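Local atomic coordinates of sulfite reductase [ferredoxin] (Mycobacterium tuberculosis, PDB entry 1ZJ8), a protein that catalyses the six-electron reduction of sulfite to hydrogen sulfide with electrons from ferredoxin, using one siroheme and one [4Fe-4S] cluster. Residues P244-G249 with P326-P331; Q227-E232 with A237-N242; E51-I56 with E152-I157; N45-R50 with Q167-C172. One frame throughout, in Å; residues are numbered along the deposited sequence.

Contact 1: residues P244-G249 with P326-P331; sequences PEHGPG and PLIDGP
The turn of a beta hairpin, widened by a classic beta bulge, brings His-246 and Pro-244 against Ile-328 and Pro-331 at the edge strand of the same mixed sheet. The hairpin joins strands 236-243 and 249-254. In the bulge, His-246 and Gly-247 both face His-243. Gly-247 has phi 82° and psi -160°, a backbone shape that calls for glycine. Strand 328-329 is short and weakly bonded. Strands 249-254 and 266-272 lie between it and strand 236-243 in the sheet order.

The contact is small, with 113 Å² buried over both sides, and no hydrogen bond crosses it. It has two separate points of touch. At one, the rings of Pro-244 and Pro-331 approach loosely, with Pro-244 CD 4.4 Å from Pro-331 CG. At the other, the imidazole of His-246 meets the branch methyl of Ile-328. The beta carbons of both residues point toward the opposing segment. His-246 is also stacked on His-243, and its ring meets that of Trp-271 with the planes at about 35°. Ile-328 is bonded to Trp-271 through the backbone, so Trp-271 adjoins both partners.

Ile-328 CG2 lies anti to its own backbone N, and this torsion turns the methyl to the histidine. It comes in at the ring edge, near the ring plane, 3.7 Å from His-246 CD2. From the same position Ile-328 CG2 is 3.9 Å from His-246 NE2.

Contact 2: residues Q227-E232 with A237-N242; sequences QDVAHE and AFIGVN
The imidazole of His-231 is covered on both faces. Ile-239 CG1 lies over one face, 3.7 Å from the ring plane and displaced from its centre. Glu-232 OE1 lies over the opposite face. Trp-253, on the next strand of the sheet, meets the imidazole edge-to-face. The contact belongs to a crossover connection. Strands 219-224 and 236-243 are parallel neighbours in the mixed sheet, and the loop between them folds back over the strand it leads into.

Ile-239 CG1 stands 3.9 Å from the centroid of the His-231 ring and 20° off its normal, a CH-pi contact. The two side chains cross at about a right angle. His-231 CG sits between the backbone N and the carbonyl carbon (chi1 60°), and the imidazole is thereby folded over the isoleucine. The beta carbon of His-231 also packs on the strand, with His-231 CB 3.6 Å from Ala-237 CB.

Gln-227 gives only its aliphatic part to the contact. Its NE2 is bonded to the carbonyl O of Glu-334. Four of the five touching residues are buried. Val-229, whose side chain is about 9 Å from the siroheme, also rests on Ala-222 and Ser-224.

Ile-239 CD1 meets two residues of the loop, 3.7 Å from His-231 CB and 3.9 Å from Val-229 CG2. Ile-239 CG2 is 4.0 Å from Gln-227 CG.

Contact 3: residues E51-I56 with E152-I157; sequences ERIENI and ENVPEI
This is an apolar helix-to-helix contact, in which Ile-53 and Glu-54 of helix 49-60 meet Val-154 and Pro-155 at the start of helix 154-162. Segment 152-157 lies in a ferredoxin-like half domain, about 27 Å from the centre of the chain to the centre of the contact. The backbones come close at one point, where the CA atoms of Glu-54 and Pro-155 are 6.1 Å apart. The packing is light, with 123 Å² buried over both sides.

The inner touch is between two methyl groups, Ile-53 CG2 and Val-154 CG1, at 4.3 Å. Both methyls are anti to their own backbone N (chi1 175° for Val-154), and both beta carbons point toward the other helix. These two residues are buried.

The outer touch involves the stem of a charged residue. Glu-54 CG lies 4.3 Å from Pro-155 CB, so the methylene packs on the proline ring. The carboxylate is used within its own helix, in a salt bridge from Glu-54 OE2 to Arg-50 NH1.

Pro-155 also touches Ala-58, one turn further along helix 49-60. Helix 154-162 follows strand 144-149, and Ile-157 carries it onto helix 118-131 at Ile-127 and Phe-131. It thus touches both helix 49-60 and helix 118-131.

Contact 4: residues N45-R50 with Q167-C172; sequences NPLDVR and QTTEAC
Thr-169 OG1 donates to Gln-167 OE1 at 2.6 Å, a bond made within the loop 167-172. The hydroxyl lies in the carbonyl plane of the glutamine amide, and the C=O...donor angle is 146°. With OG1 held on this side, the methyl of Thr-169 is directed at Leu-47. Thr-169 CG2 is anti to the backbone N and lies 3.6 Å from Leu-47 CD2. The two side chains cross at about a right angle. The other methyl of the leucine reaches the next residue of the loop, with Leu-47 CD1 4.5 Å from Glu-170 CD. This second touch is loose. The carboxylate has its polar partner outside the pair, since Glu-170 OE1 accepts from Gly-208 N.

A beta turn and an Asx turn come together here. Residues 168-171 form a type II beta turn, with Ala-171 N bonded to Thr-168 O at 3.3 Å. On the other side, Asn-45 makes an Asx turn just ahead of helix 49-60. Its OD1 accepts from Leu-47 N at 2.9 Å, and the donor sits 36° out of the carbonyl plane. The Asx turn leads into a short 3-10 segment, and Leu-47 projects from it with its beta carbon directed toward the loop.

Trp-77 NE1 bonds to Leu-47 O, and Arg-50 makes a cation-pi contact with Trp-158. At the end of the loop, Cys-172 SG is linked covalently to Tyr-80 CE2, the Cys-Tyr bond of the active site.

How the contacts relate
Contacts 1 and 2 belong to one mixed sheet. They also touch, with a probable hydrogen bond between Gly-249 O and Val-241 N. Contact 2 is buried on the sheet, while contact 1 lies at the surface. Both set a histidine against an isoleucine, over the ring face in contact 2 and at the ring edge in contact 1. Contacts 3 and 4 share helix 49-60, with contact 3 nested inside the chain loop closed by contact 4. Contact 4 is buried and contact 3 partly so. Contact 3 is light apolar helix packing, while contact 4 sets a leucine against a polar loop. None of the four has a hydrogen bond between its segments.

Contact 1: residues P244-G249 with P326-P331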
loop_
_atom_site.group_PDB
_atom_site.type_symbol
_atom_site.label_atom_id
_atom_site.label_comp_id
_atom_site.label_asym_id
_atom_site.label_seq_id
_atom_site.Cartn_x
_atom_site.Cartn_y
_atom_site.Cartn_z
ATOM N N PRO A 244 25.527 9.256 15.701
ATOM C CA PRO A 244 26.921 9.036 16.090
ATOM C C PRO A 244 27.133 9.117 17.584
ATOM O O PRO A 244 27.985 8.409 18.111
ATOM C CB PRO A 244 27.688 10.149 15.367
ATOM C CG PRO A 244 26.680 11.169 15.047
ATOM C CD PRO A 244 25.393 10.430 14.817
ATOM N N GLU A 245 26.375 9.978 18.257
ATOM C CA GLU A 245 26.429 10.047 19.712
ATOM C C GLU A 245 25.492 9.061 20.404
ATOM O O GLU A 245 25.898 8.396 21.355
ATOM C CB GLU A 245 26.169 11.474 20.213
ATOM C CG GLU A 245 27.025 11.805 21.434
ATOM C CD GLU A 245 26.394 12.831 22.345
ATOM O OE1 GLU A 245 25.976 13.902 21.837
ATOM O OE2 GLU A 245 26.318 12.557 23.575
ATOM N N HIS A 246 24.253 8.959 19.925
ATOM C CA HIS A 246 23.187 8.322 20.694
ATOM C C HIS A 246 22.891 6.893 20.245
ATOM O O HIS A 246 22.094 6.215 20.866
ATOM C CB HIS A 246 21.910 9.170 20.643
ATOM C CG HIS A 246 22.050 10.531 21.261
ATOM N ND1 HIS A 246 22.673 10.741 22.475
ATOM C CD2 HIS A 246 21.608 11.746 20.850
ATOM C CE1 HIS A 246 22.621 12.027 22.777
ATOM N NE2 HIS A 246 21.977 12.659 21.809
ATOM N N GLY A 247 23.522 6.427 19.178
ATOM C CA GLY A 247 23.352 5.038 18.745
ATOM C C GLY A 247 22.092 4.794 17.912
ATOM O O GLY A 247 21.521 5.746 17.344
ATOM N N PRO A 248 21.635 3.518 17.834
ATOM C CA PRO A 248 20.551 3.204 16.905
ATOM C C PRO A 248 19.228 3.834 17.300
ATOM O O PRO A 248 18.878 3.853 18.467
ATOM C CB PRO A 248 20.473 1.662 16.943
ATOM C CG PRO A 248 21.757 1.209 17.597
ATOM C CD PRO A 248 22.081 2.312 18.560
ATOM N N GLY A 249 18.507 4.362 16.323
ATOM C CA GLY A 249 17.216 5.000 16.577
ATOM C C GLY A 249 16.530 5.317 15.265
ATOM O O GLY A 249 16.923 4.787 14.220
ATOM N N PRO A 326 12.055 19.786 23.036
ATOM C CA PRO A 326 12.707 19.679 21.729
ATOM C C PRO A 326 12.905 18.213 21.321
ATOM O O PRO A 326 12.888 17.327 22.186
ATOM C CB PRO A 326 14.054 20.399 21.937
ATOM C CG PRO A 326 14.294 20.402 23.388
ATOM C CD PRO A 326 12.989 20.214 24.095
ATOM N N LEU A 327 13.030 17.976 20.011
ATOM C CA LEU A 327 13.505 16.705 19.489
ATOM C C LEU A 327 14.992 16.842 19.316
ATOM O O LEU A 327 15.482 17.939 19.055
ATOM C CB LEU A 327 12.880 16.399 18.142
ATOM C CG LEU A 327 11.384 16.117 18.163
ATOM C CD1 LEU A 327 10.821 16.080 16.747
ATOM C CD2 LEU A 327 11.143 14.802 18.880
ATOM N N ILE A 328 15.703 15.729 19.472
ATOM C CA ILE A 328 17.141 15.686 19.248
ATOM C C ILE A 328 17.397 15.761 17.735
ATOM O O ILE A 328 16.682 15.130 16.962
ATOM C CB ILE A 328 17.759 14.397 19.828
ATOM C CG1 ILE A 328 17.499 14.300 21.340
ATOM C CG2 ILE A 328 19.264 14.293 19.511
ATOM C CD1 ILE A 328 16.480 13.189 21.710
ATOM N N ASP A 329 18.386 16.558 17.322
ATOM C CA ASP A 329 18.794 16.647 15.921
ATOM C C ASP A 329 19.432 15.320 15.510
ATOM O O ASP A 329 20.092 14.660 16.321
ATOM C CB ASP A 329 19.826 17.771 15.704
ATOM C CG ASP A 329 19.220 19.182 15.729
ATOM O OD1 ASP A 329 17.973 19.369 15.711
ATOM O OD2 ASP A 329 20.028 20.128 15.750
ATOM N N GLY A 330 19.245 14.932 14.249
ATOM C CA GLY A 330 19.850 13.703 13.749
ATOM C C GLY A 330 20.108 13.757 12.264
ATOM O O GLY A 330 19.542 14.569 11.569
ATOM N N PRO A 331 20.991 12.885 11.782
ATOM C CA PRO A 331 21.233 12.741 10.350
ATOM C C PRO A 331 20.222 11.874 9.607
ATOM O O PRO A 331 19.409 11.151 10.211
ATOM C CB PRO A 331 22.605 12.049 10.300
ATOM C CG PRO A 331 22.651 11.215 11.524
ATOM C CD PRO A 331 21.852 11.980 12.577
#

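Contact 2: residues Q227-E232 with A237-N242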
loop_
_atom_site.group_PDB
_atom_site.type_symbol
_atom_site.label_atom_id
_atom_site.label_comp_id
_atom_site.label_asym_id
_atom_site.label_seq_id
_atom_site.Cartn_x
_atom_site.Cartn_y
_atom_site.Cartn_z
ATOM N N GLN A 227 15.194 0.647 4.819
ATOM C CA GLN A 227 14.348 1.416 3.890
ATOM C C GLN A 227 13.641 0.450 2.929
ATOM O O GLN A 227 13.937 0.458 1.742
ATOM C CB GLN A 227 15.186 2.421 3.076
ATOM C CG GLN A 227 15.917 3.523 3.873
ATOM C CD GLN A 227 17.063 4.149 3.048
ATOM O OE1 GLN A 227 16.820 4.748 2.003
ATOM N NE2 GLN A 227 18.299 3.990 3.509
ATOM N N ASP A 228 12.739 -0.389 3.460
ATOM C CA ASP A 228 11.967 -1.362 2.653
ATOM C C ASP A 228 10.459 -1.133 2.748
ATOM O O ASP A 228 9.672 -2.042 2.496
ATOM C CB ASP A 228 12.308 -2.800 3.061
ATOM C CG ASP A 228 12.080 -3.070 4.538
ATOM O OD1 ASP A 228 11.398 -2.264 5.209
ATOM O OD2 ASP A 228 12.613 -4.084 5.031
ATOM N N VAL A 229 10.067 0.091 3.105
ATOM C CA VAL A 229 8.666 0.439 3.383
ATOM C C VAL A 229 8.206 1.737 2.683
ATOM O O VAL A 229 7.313 2.441 3.157
ATOM C CB VAL A 229 8.421 0.559 4.932
ATOM C CG1 VAL A 229 8.645 -0.777 5.634
ATOM C CG2 VAL A 229 9.308 1.637 5.553
ATOM N N ALA A 230 8.795 2.047 1.542
ATOM C CA ALA A 230 8.327 3.154 0.708
ATOM C C ALA A 230 7.966 4.335 1.589
ATOM O O ALA A 230 6.855 4.857 1.534
ATOM C CB ALA A 230 7.119 2.715 -0.142
ATOM N N HIS A 231 8.907 4.750 2.420
ATOM C CA HIS A 231 8.598 5.734 3.443
ATOM C C HIS A 231 8.379 7.099 2.855
ATOM O O HIS A 231 7.510 7.837 3.310
ATOM C CB HIS A 231 9.701 5.799 4.478
ATOM C CG HIS A 231 11.045 6.173 3.929
ATOM N ND1 HIS A 231 11.599 7.424 4.108
ATOM C CD2 HIS A 231 11.969 5.445 3.265
ATOM C CE1 HIS A 231 12.800 7.453 3.561
ATOM N NE2 HIS A 231 13.053 6.262 3.053
ATOM N N GLU A 232 9.142 7.407 1.813
ATOM C CA GLU A 232 9.114 8.706 1.181
ATOM C C GLU A 232 7.704 9.165 0.794
ATOM O O GLU A 232 7.483 10.358 0.611
ATOM C CB GLU A 232 10.037 8.690 -0.044
ATOM C CG GLU A 232 11.551 8.583 0.303
ATOM C CD GLU A 232 12.213 7.241 -0.062
ATOM O OE1 GLU A 232 11.606 6.167 0.151
ATOM O OE2 GLU A 232 13.373 7.274 -0.549
ATOM N N ALA A 237 6.877 8.762 8.775
ATOM C CA ALA A 237 7.785 7.619 8.713
ATOM C C ALA A 237 8.902 7.695 9.762
ATOM O O ALA A 237 9.480 8.763 10.007
ATOM C CB ALA A 237 8.361 7.487 7.321
ATOM N N PHE A 238 9.172 6.556 10.398
ATOM C CA PHE A 238 10.289 6.427 11.330
ATOM C C PHE A 238 11.247 5.386 10.746
ATOM O O PHE A 238 10.946 4.190 10.736
ATOM C CB PHE A 238 9.794 5.985 12.709
ATOM C CG PHE A 238 8.869 6.968 13.381
ATOM C CD1 PHE A 238 7.535 7.066 13.000
ATOM C CD2 PHE A 238 9.322 7.766 14.422
ATOM C CE1 PHE A 238 6.670 7.967 13.635
ATOM C CE2 PHE A 238 8.475 8.655 15.058
ATOM C CZ PHE A 238 7.142 8.756 14.663
ATOM N N ILE A 239 12.383 5.838 10.229
ATOM C CA ILE A 239 13.298 4.953 9.513
ATOM C C ILE A 239 14.635 4.914 10.246
ATOM O O ILE A 239 15.184 5.949 10.573
ATOM C CB ILE A 239 13.473 5.405 8.035
ATOM C CG1 ILE A 239 12.412 4.826 7.070
ATOM C CG2 ILE A 239 14.810 4.924 7.501
ATOM C CD1 ILE A 239 11.089 4.398 7.632
ATOM N N GLY A 240 15.138 3.708 10.500
ATOM C CA GLY A 240 16.362 3.482 11.286
ATOM C C GLY A 240 17.599 4.270 10.882
ATOM O O GLY A 240 17.832 4.494 9.695
ATOM N N VAL A 241 18.377 4.698 11.883
ATOM C CA VAL A 241 19.723 5.263 11.672
ATOM C C VAL A 241 20.556 5.311 12.949
ATOM O O VAL A 241 20.026 5.511 14.049
ATOM C CB VAL A 241 19.711 6.695 11.079
ATOM C CG1 VAL A 241 19.252 7.735 12.121
ATOM C CG2 VAL A 241 21.104 7.041 10.506
ATOM N N ASN A 242 21.866 5.168 12.782
ATOM C CA ASN A 242 22.810 5.302 13.887
ATOM C C ASN A 242 23.173 6.748 14.150
ATOM O O ASN A 242 23.871 7.362 13.340
ATOM C CB ASN A 242 24.081 4.532 13.556
ATOM C CG ASN A 242 23.783 3.155 13.053
ATOM O OD1 ASN A 242 23.264 2.322 13.801
ATOM N ND2 ASN A 242 24.060 2.910 11.764
#

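Contact 3: residues E51-I56 with E152-I157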
loop_
_atom_site.group_PDB
_atom_site.type_symbol
_atom_site.label_atom_id
_atom_site.label_comp_id
_atom_site.label_asym_id
_atom_site.label_seq_id
_atom_site.Cartn_x
_atom_site.Cartn_y
_atom_site.Cartn_z
ATOM N N GLU A 51 -21.855 -2.289 16.424
ATOM C CA GLU A 51 -23.077 -2.797 17.094
ATOM C C GLU A 51 -24.238 -2.882 16.094
ATOM O O GLU A 51 -24.910 -3.913 15.997
ATOM C CB GLU A 51 -23.485 -1.928 18.303
ATOM C CG GLU A 51 -22.432 -1.796 19.436
ATOM C CD GLU A 51 -22.108 -3.113 20.162
ATOM O OE1 GLU A 51 -21.371 -3.949 19.591
ATOM O OE2 GLU A 51 -22.564 -3.294 21.320
ATOM N N ARG A 52 -24.446 -1.799 15.345
ATOM C CA ARG A 52 -25.442 -1.776 14.264
ATOM C C ARG A 52 -25.237 -2.866 13.206
ATOM O O ARG A 52 -26.209 -3.281 12.561
ATOM C CB ARG A 52 -25.486 -0.407 13.572
ATOM C CG ARG A 52 -26.376 0.597 14.261
ATOM C CD ARG A 52 -26.318 1.922 13.550
ATOM N NE ARG A 52 -25.026 2.587 13.733
ATOM C CZ ARG A 52 -24.704 3.765 13.199
ATOM N NH1 ARG A 52 -25.578 4.418 12.445
ATOM N NH2 ARG A 52 -23.507 4.304 13.420
ATOM N N ILE A 53 -23.993 -3.314 13.012
ATOM C CA ILE A 53 -23.713 -4.431 12.096
ATOM C C ILE A 53 -24.221 -5.715 12.740
ATOM O O ILE A 53 -24.971 -6.470 12.124
ATOM C CB ILE A 53 -22.193 -4.618 11.797
ATOM C CG1 ILE A 53 -21.553 -3.350 11.209
ATOM C CG2 ILE A 53 -21.965 -5.795 10.864
ATOM C CD1 ILE A 53 -21.881 -3.063 9.763
ATOM N N GLU A 54 -23.814 -5.948 13.986
ATOM C CA GLU A 54 -24.141 -7.202 14.672
ATOM C C GLU A 54 -25.605 -7.281 15.090
ATOM O O GLU A 54 -26.162 -8.381 15.140
ATOM C CB GLU A 54 -23.284 -7.409 15.915
ATOM C CG GLU A 54 -21.795 -7.502 15.660
ATOM C CD GLU A 54 -20.997 -6.979 16.835
ATOM O OE1 GLU A 54 -21.569 -6.195 17.621
ATOM O OE2 GLU A 54 -19.807 -7.341 16.969
ATOM N N ASN A 55 -26.209 -6.130 15.408
ATOM C CA ASN A 55 -27.629 -6.068 15.806
ATOM C C ASN A 55 -28.564 -6.045 14.600
ATOM O O ASN A 55 -29.358 -6.963 14.402
ATOM C CB ASN A 55 -27.913 -4.821 16.659
ATOM C CG ASN A 55 -27.271 -4.876 18.040
ATOM O OD1 ASN A 55 -26.804 -5.935 18.504
ATOM N ND2 ASN A 55 -27.253 -3.724 18.715
ATOM N N ILE A 56 -28.444 -4.989 13.798
ATOM C CA ILE A 56 -29.342 -4.736 12.662
ATOM C C ILE A 56 -28.883 -5.431 11.366
ATOM O O ILE A 56 -29.409 -6.495 10.988
ATOM C CB ILE A 56 -29.489 -3.181 12.368
ATOM C CG1 ILE A 56 -29.868 -2.391 13.640
ATOM C CG2 ILE A 56 -30.480 -2.930 11.225
ATOM C CD1 ILE A 56 -31.082 -2.932 14.395
ATOM N N GLU A 152 -24.244 -10.311 5.953
ATOM C CA GLU A 152 -24.688 -11.489 6.690
ATOM C C GLU A 152 -23.534 -12.121 7.462
ATOM O O GLU A 152 -23.719 -12.509 8.603
ATOM C CB GLU A 152 -25.303 -12.547 5.753
ATOM C CG GLU A 152 -26.608 -12.139 5.047
ATOM C CD GLU A 152 -26.381 -11.215 3.836
ATOM O OE1 GLU A 152 -25.861 -11.687 2.804
ATOM O OE2 GLU A 152 -26.739 -10.014 3.908
ATOM N N ASN A 153 -22.344 -12.199 6.850
ATOM C CA ASN A 153 -21.217 -12.990 7.404
ATOM C C ASN A 153 -20.198 -12.248 8.291
ATOM O O ASN A 153 -19.341 -12.895 8.932
ATOM C CB ASN A 153 -20.451 -13.648 6.263
ATOM C CG ASN A 153 -21.340 -14.461 5.371
ATOM O OD1 ASN A 153 -21.659 -15.605 5.677
ATOM N ND2 ASN A 153 -21.740 -13.875 4.245
ATOM N N VAL A 154 -20.305 -10.918 8.350
ATOM C CA VAL A 154 -19.240 -10.085 8.940
ATOM C C VAL A 154 -18.956 -10.303 10.429
ATOM O O VAL A 154 -17.806 -10.203 10.858
ATOM C CB VAL A 154 -19.482 -8.600 8.688
ATOM C CG1 VAL A 154 -18.446 -7.748 9.418
ATOM C CG2 VAL A 154 -19.420 -8.307 7.202
ATOM N N PRO A 155 -19.990 -10.590 11.229
ATOM C CA PRO A 155 -19.704 -10.893 12.641
ATOM C C PRO A 155 -18.953 -12.208 12.807
ATOM O O PRO A 155 -18.028 -12.293 13.621
ATOM C CB PRO A 155 -21.104 -11.006 13.279
ATOM C CG PRO A 155 -22.093 -10.525 12.241
ATOM C CD PRO A 155 -21.433 -10.670 10.912
ATOM N N GLU A 156 -19.368 -13.219 12.039
ATOM C CA GLU A 156 -18.732 -14.552 12.062
ATOM C C GLU A 156 -17.238 -14.421 11.749
ATOM O O GLU A 156 -16.390 -15.006 12.431
ATOM C CB GLU A 156 -19.391 -15.501 11.038
ATOM C CG GLU A 156 -19.655 -16.933 11.537
ATOM C CD GLU A 156 -18.415 -17.826 11.587
ATOM O OE1 GLU A 156 -17.394 -17.392 12.161
ATOM O OE2 GLU A 156 -18.473 -18.980 11.088
ATOM N N ILE A 157 -16.924 -13.641 10.719
ATOM C CA ILE A 157 -15.544 -13.419 10.333
ATOM C C ILE A 157 -14.777 -12.779 11.494
ATOM O O ILE A 157 -13.746 -13.321 11.929
ATOM C CB ILE A 157 -15.454 -12.561 9.045
ATOM C CG1 ILE A 157 -15.999 -13.375 7.854
ATOM C CG2 ILE A 157 -14.016 -12.105 8.801
ATOM C CD1 ILE A 157 -16.282 -12.575 6.611
#

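Contact 4: residues N45-R50 with Q167-C172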
loop_
_atom_site.group_PDB
_atom_site.type_symbol
_atom_site.label_atom_id
_atom_site.label_comp_id
_atom_site.label_asym_id
_atom_site.label_seq_id
_atom_site.Cartn_x
_atom_site.Cartn_y
_atom_site.Cartn_z
ATOM N N ASN A 45 -18.840 8.921 17.318
ATOM C CA ASN A 45 -17.689 8.162 16.809
ATOM C C ASN A 45 -18.161 7.218 15.691
ATOM O O ASN A 45 -19.136 6.485 15.872
ATOM C CB ASN A 45 -16.945 7.406 17.931
ATOM C CG ASN A 45 -15.575 6.848 17.475
ATOM O OD1 ASN A 45 -15.398 6.451 16.316
ATOM N ND2 ASN A 45 -14.609 6.816 18.397
ATOM N N PRO A 46 -17.527 7.296 14.502
ATOM C CA PRO A 46 -17.873 6.344 13.430
ATOM C C PRO A 46 -17.733 4.852 13.811
ATOM O O PRO A 46 -18.570 4.038 13.423
ATOM C CB PRO A 46 -16.916 6.734 12.290
ATOM C CG PRO A 46 -16.591 8.193 12.543
ATOM C CD PRO A 46 -16.534 8.297 14.049
ATOM N N LEU A 47 -16.717 4.510 14.600
ATOM C CA LEU A 47 -16.495 3.125 15.043
ATOM C C LEU A 47 -17.702 2.467 15.726
ATOM O O LEU A 47 -17.668 1.269 16.021
ATOM C CB LEU A 47 -15.282 3.069 15.996
ATOM C CG LEU A 47 -13.864 3.139 15.399
ATOM C CD1 LEU A 47 -12.933 3.924 16.301
ATOM C CD2 LEU A 47 -13.307 1.742 15.137
ATOM N N ASP A 48 -18.751 3.248 15.998
ATOM C CA ASP A 48 -19.938 2.753 16.724
ATOM C C ASP A 48 -20.765 1.745 15.932
ATOM O O ASP A 48 -21.437 0.881 16.521
ATOM C CB ASP A 48 -20.826 3.929 17.157
ATOM C CG ASP A 48 -20.198 4.761 18.276
ATOM O OD1 ASP A 48 -19.258 5.531 18.003
ATOM O OD2 ASP A 48 -20.660 4.664 19.432
ATOM N N VAL A 49 -20.679 1.849 14.602
ATOM C CA VAL A 49 -21.422 0.983 13.676
ATOM C C VAL A 49 -21.317 -0.494 14.003
ATOM O O VAL A 49 -22.255 -1.239 13.736
ATOM C CB VAL A 49 -20.950 1.121 12.199
ATOM C CG1 VAL A 49 -21.833 0.278 11.270
ATOM C CG2 VAL A 49 -20.949 2.566 11.749
ATOM N N ARG A 50 -20.190 -0.920 14.566
ATOM C CA ARG A 50 -19.978 -2.342 14.845
ATOM C C ARG A 50 -21.200 -3.005 15.499
ATOM O O ARG A 50 -21.546 -4.143 15.144
ATOM C CB ARG A 50 -18.732 -2.557 15.706
ATOM C CG ARG A 50 -17.995 -3.881 15.435
ATOM C CD ARG A 50 -17.042 -4.218 16.588
ATOM N NE ARG A 50 -15.839 -4.953 16.181
ATOM C CZ ARG A 50 -15.631 -6.259 16.354
ATOM N NH1 ARG A 50 -16.565 -7.055 16.872
ATOM N NH2 ARG A 50 -14.476 -6.789 15.966
ATOM N N GLN A 167 -7.790 -7.951 13.353
ATOM C CA GLN A 167 -8.902 -7.020 13.373
ATOM C C GLN A 167 -8.965 -6.250 12.038
ATOM O O GLN A 167 -8.033 -6.312 11.229
ATOM C CB GLN A 167 -8.765 -6.054 14.555
ATOM C CG GLN A 167 -7.386 -5.376 14.712
ATOM C CD GLN A 167 -7.371 -4.297 15.823
ATOM O OE1 GLN A 167 -8.235 -3.421 15.865
ATOM N NE2 GLN A 167 -6.387 -4.370 16.719
ATOM N N THR A 168 -10.077 -5.553 11.806
ATOM C CA THR A 168 -10.243 -4.732 10.614
ATOM C C THR A 168 -10.357 -3.273 11.014
ATOM O O THR A 168 -10.739 -2.431 10.204
ATOM C CB THR A 168 -11.502 -5.161 9.762
ATOM O OG1 THR A 168 -12.732 -4.962 10.489
ATOM C CG2 THR A 168 -11.409 -6.627 9.350
ATOM N N THR A 169 -10.006 -2.967 12.259
ATOM C CA THR A 169 -10.227 -1.632 12.801
ATOM C C THR A 169 -9.427 -0.540 12.078
ATOM O O THR A 169 -8.205 -0.628 11.947
ATOM C CB THR A 169 -9.863 -1.568 14.296
ATOM O OG1 THR A 169 -10.509 -2.638 15.010
ATOM C CG2 THR A 169 -10.249 -0.196 14.896
ATOM N N GLU A 170 -10.132 0.497 11.633
ATOM C CA GLU A 170 -9.506 1.666 11.020
ATOM C C GLU A 170 -8.615 1.237 9.851
ATOM O O GLU A 170 -7.593 1.874 9.566
ATOM C CB GLU A 170 -8.734 2.511 12.070
ATOM C CG GLU A 170 -9.637 3.346 13.029
ATOM C CD GLU A 170 -8.921 3.892 14.286
ATOM O OE1 GLU A 170 -8.388 3.092 15.085
ATOM O OE2 GLU A 170 -8.926 5.121 14.509
ATOM N N ALA A 171 -9.025 0.158 9.176
ATOM C CA ALA A 171 -8.322 -0.343 7.989
ATOM C C ALA A 171 -8.667 0.547 6.804
ATOM O O ALA A 171 -7.835 0.770 5.921
ATOM C CB ALA A 171 -8.708 -1.792 7.692
ATOM N N CYS A 172 -9.912 1.032 6.787
ATOM C CA CYS A 172 -10.361 2.095 5.868
ATOM C C CYS A 172 -10.744 3.320 6.736
ATOM O O CYS A 172 -10.738 3.243 7.962
ATOM C CB CYS A 172 -11.577 1.606 5.021
ATOM S SG CYS A 172 -11.354 0.973 3.253
#